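PDB 6B9R: hydroxyethylphosphonate dioxygenase, which probably catalyses the iron-dependent oxidative cleavage of 2-hydroxyethylphosphonate to hydroxymethylphosphonate, using molecular oxygen. Local coordinates for residues D258-K263 with S283-A288. Sequence-based numbering, arbitrary orientation.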
loop_
_atom_site.group_PDB
_atom_site.type_symbol
_atom_site.label_atom_id
_atom_site.label_comp_id
_atom_site.label_asym_id
_atom_site.label_seq_id
_atom_site.Cartn_x
_atom_site.Cartn_y
_atom_site.Cartn_z
ATOM N N ASP A 258 7.279 -1.744 -32.153
ATOM C CA ASP A 258 8.176 -2.775 -32.665
ATOM C C ASP A 258 8.259 -3.950 -31.699
ATOM O O ASP A 258 8.217 -5.113 -32.119
ATOM C CB ASP A 258 9.559 -2.174 -32.927
ATOM C CG ASP A 258 10.382 -2.998 -33.904
ATOM O OD1 ASP A 258 9.783 -3.653 -34.784
ATOM O OD2 ASP A 258 11.624 -3.000 -33.783
ATOM N N ARG A 259 8.345 -3.669 -30.395
ATOM C CA ARG A 259 8.425 -4.748 -29.418
ATOM C C ARG A 259 7.116 -5.521 -29.341
ATOM O O ARG A 259 7.123 -6.743 -29.157
ATOM C CB ARG A 259 8.800 -4.200 -28.038
ATOM C CG ARG A 259 10.175 -3.509 -27.943
ATOM C CD ARG A 259 11.376 -4.481 -28.026
ATOM N NE ARG A 259 11.540 -5.091 -29.350
ATOM C CZ ARG A 259 11.969 -4.450 -30.438
ATOM N NH1 ARG A 259 12.297 -3.165 -30.379
ATOM N NH2 ARG A 259 12.071 -5.099 -31.594
ATOM N N SER A 260 5.979 -4.836 -29.465
ATOM C CA SER A 260 4.703 -5.518 -29.302
ATOM C C SER A 260 4.194 -6.153 -30.586
ATOM O O SER A 260 3.354 -7.053 -30.519
ATOM C CB SER A 260 3.637 -4.554 -28.771
ATOM O OG SER A 260 3.290 -3.584 -29.747
ATOM N N GLY A 261 4.677 -5.713 -31.741
ATOM C CA GLY A 261 4.126 -6.175 -32.999
ATOM C C GLY A 261 2.895 -5.430 -33.457
ATOM O O GLY A 261 2.262 -5.851 -34.431
ATOM N N LEU A 262 2.521 -4.354 -32.771
ATOM C CA LEU A 262 1.410 -3.508 -33.175
ATOM C C LEU A 262 1.906 -2.420 -34.121
ATOM O O LEU A 262 3.096 -2.105 -34.169
ATOM C CB LEU A 262 0.739 -2.877 -31.954
ATOM C CG LEU A 262 -0.267 -3.701 -31.138
ATOM C CD1 LEU A 262 0.365 -4.938 -30.525
ATOM C CD2 LEU A 262 -0.902 -2.849 -30.051
ATOM N N LYS A 263 0.982 -1.857 -34.891
ATOM C CA LYS A 263 1.323 -0.727 -35.744
ATOM C C LYS A 263 1.492 0.534 -34.900
ATOM O O LYS A 263 0.802 0.731 -33.901
ATOM C CB LYS A 263 0.236 -0.507 -36.800
ATOM C CG LYS A 263 0.061 -1.676 -37.778
ATOM N N SER A 283 -2.439 -7.955 -24.319
ATOM C CA SER A 283 -1.433 -8.957 -23.974
ATOM C C SER A 283 -0.092 -8.618 -24.603
ATOM O O SER A 283 0.955 -8.749 -23.956
ATOM C CB SER A 283 -1.882 -10.347 -24.427
ATOM O OG SER A 283 -3.107 -10.709 -23.829
ATOM N N ALA A 284 -0.107 -8.205 -25.873
ATOM C CA ALA A 284 1.126 -7.857 -26.567
ATOM C C ALA A 284 1.764 -6.613 -25.959
ATOM O O ALA A 284 2.983 -6.571 -25.750
ATOM C CB ALA A 284 0.841 -7.657 -28.058
ATOM N N LEU A 285 0.959 -5.592 -25.668
ATOM C CA LEU A 285 1.502 -4.390 -25.046
ATOM C C LEU A 285 2.068 -4.696 -23.669
ATOM O O LEU A 285 3.167 -4.239 -23.329
ATOM C CB LEU A 285 0.426 -3.308 -24.949
ATOM C CG LEU A 285 -0.082 -2.714 -26.262
ATOM C CD1 LEU A 285 -1.350 -1.919 -26.017
ATOM C CD2 LEU A 285 0.991 -1.837 -26.909
ATOM N N ALA A 286 1.335 -5.467 -22.862
ATOM C CA ALA A 286 1.811 -5.799 -21.521
ATOM C C ALA A 286 3.162 -6.502 -21.566
ATOM O O ALA A 286 4.085 -6.133 -20.833
ATOM C CB ALA A 286 0.788 -6.663 -20.789
ATOM N N GLU A 287 3.299 -7.513 -22.433
ATOM C CA GLU A 287 4.568 -8.234 -22.528
ATOM C C GLU A 287 5.688 -7.303 -22.953
ATOM O O GLU A 287 6.812 -7.393 -22.443
ATOM C CB GLU A 287 4.463 -9.398 -23.516
ATOM C CG GLU A 287 5.691 -10.338 -23.523
ATOM C CD GLU A 287 6.931 -9.801 -24.275
ATOM O OE1 GLU A 287 6.801 -8.946 -25.188
ATOM O OE2 GLU A 287 8.055 -10.250 -23.950
ATOM N N ALA A 288 5.404 -6.414 -23.906
ATOM C CA ALA A 288 6.423 -5.486 -24.358
ATOM C C ALA A 288 6.837 -4.545 -23.241
ATOM O O ALA A 288 7.993 -4.114 -23.194
ATOM C CB ALA A 288 5.907 -4.695 -25.558
#
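Ser260 and Leu262 pack on Ala284, Leu285 and Ala288, with Arg259 at the margin. The segments meet through van der Waals contacts, mostly of methyl groups. Small side chains let the backbones come close, with Ser260 CA 5.1 Å from Ala284 CA. Ala288 CB sits 3.8 Å from Arg259 CB and also touches Ser260 CB. The methyl of Ala284 lies against the Ser260 carbonyl, CB to O 3.6 Å, and its CB meets Leu262 CD1 at 3.7 Å. The other methyl of Leu262, CD2, reaches Leu285 CD2 at 3.8 Å, and the two leucine side chains cross at about a right angle. Leu256, Val267 and Leu270 extend this apolar layer.

Both segments belong to a Cro/C1-type helix-turn-helix domain. The first holds the end of helix 253-260 and the turn before helix 264-271, and helix 279-288 packs against that junction.

The polar bonds are local. Ser260 OG lies between its backbone N and carbonyl carbon (chi1 69°). Ser260 OG accepts a hydrogen bond from Leu262 N at 3.2 Å, which makes an ST turn, and it also hydrogen-bonds to Leu256 O, one turn back in the helix. With an alanine here, Leu262 N would probably lose its acceptor and Leu256 O a partner, leaving the turn less firmly fixed. Gly261, with positive phi, follows the helix end inside this turn. Arg259 bends away from the interface, and its guanidinium forms a salt bridge with Glu255 through NH1, and one with Asp258 through NH2 whose hydrogen bond is weak.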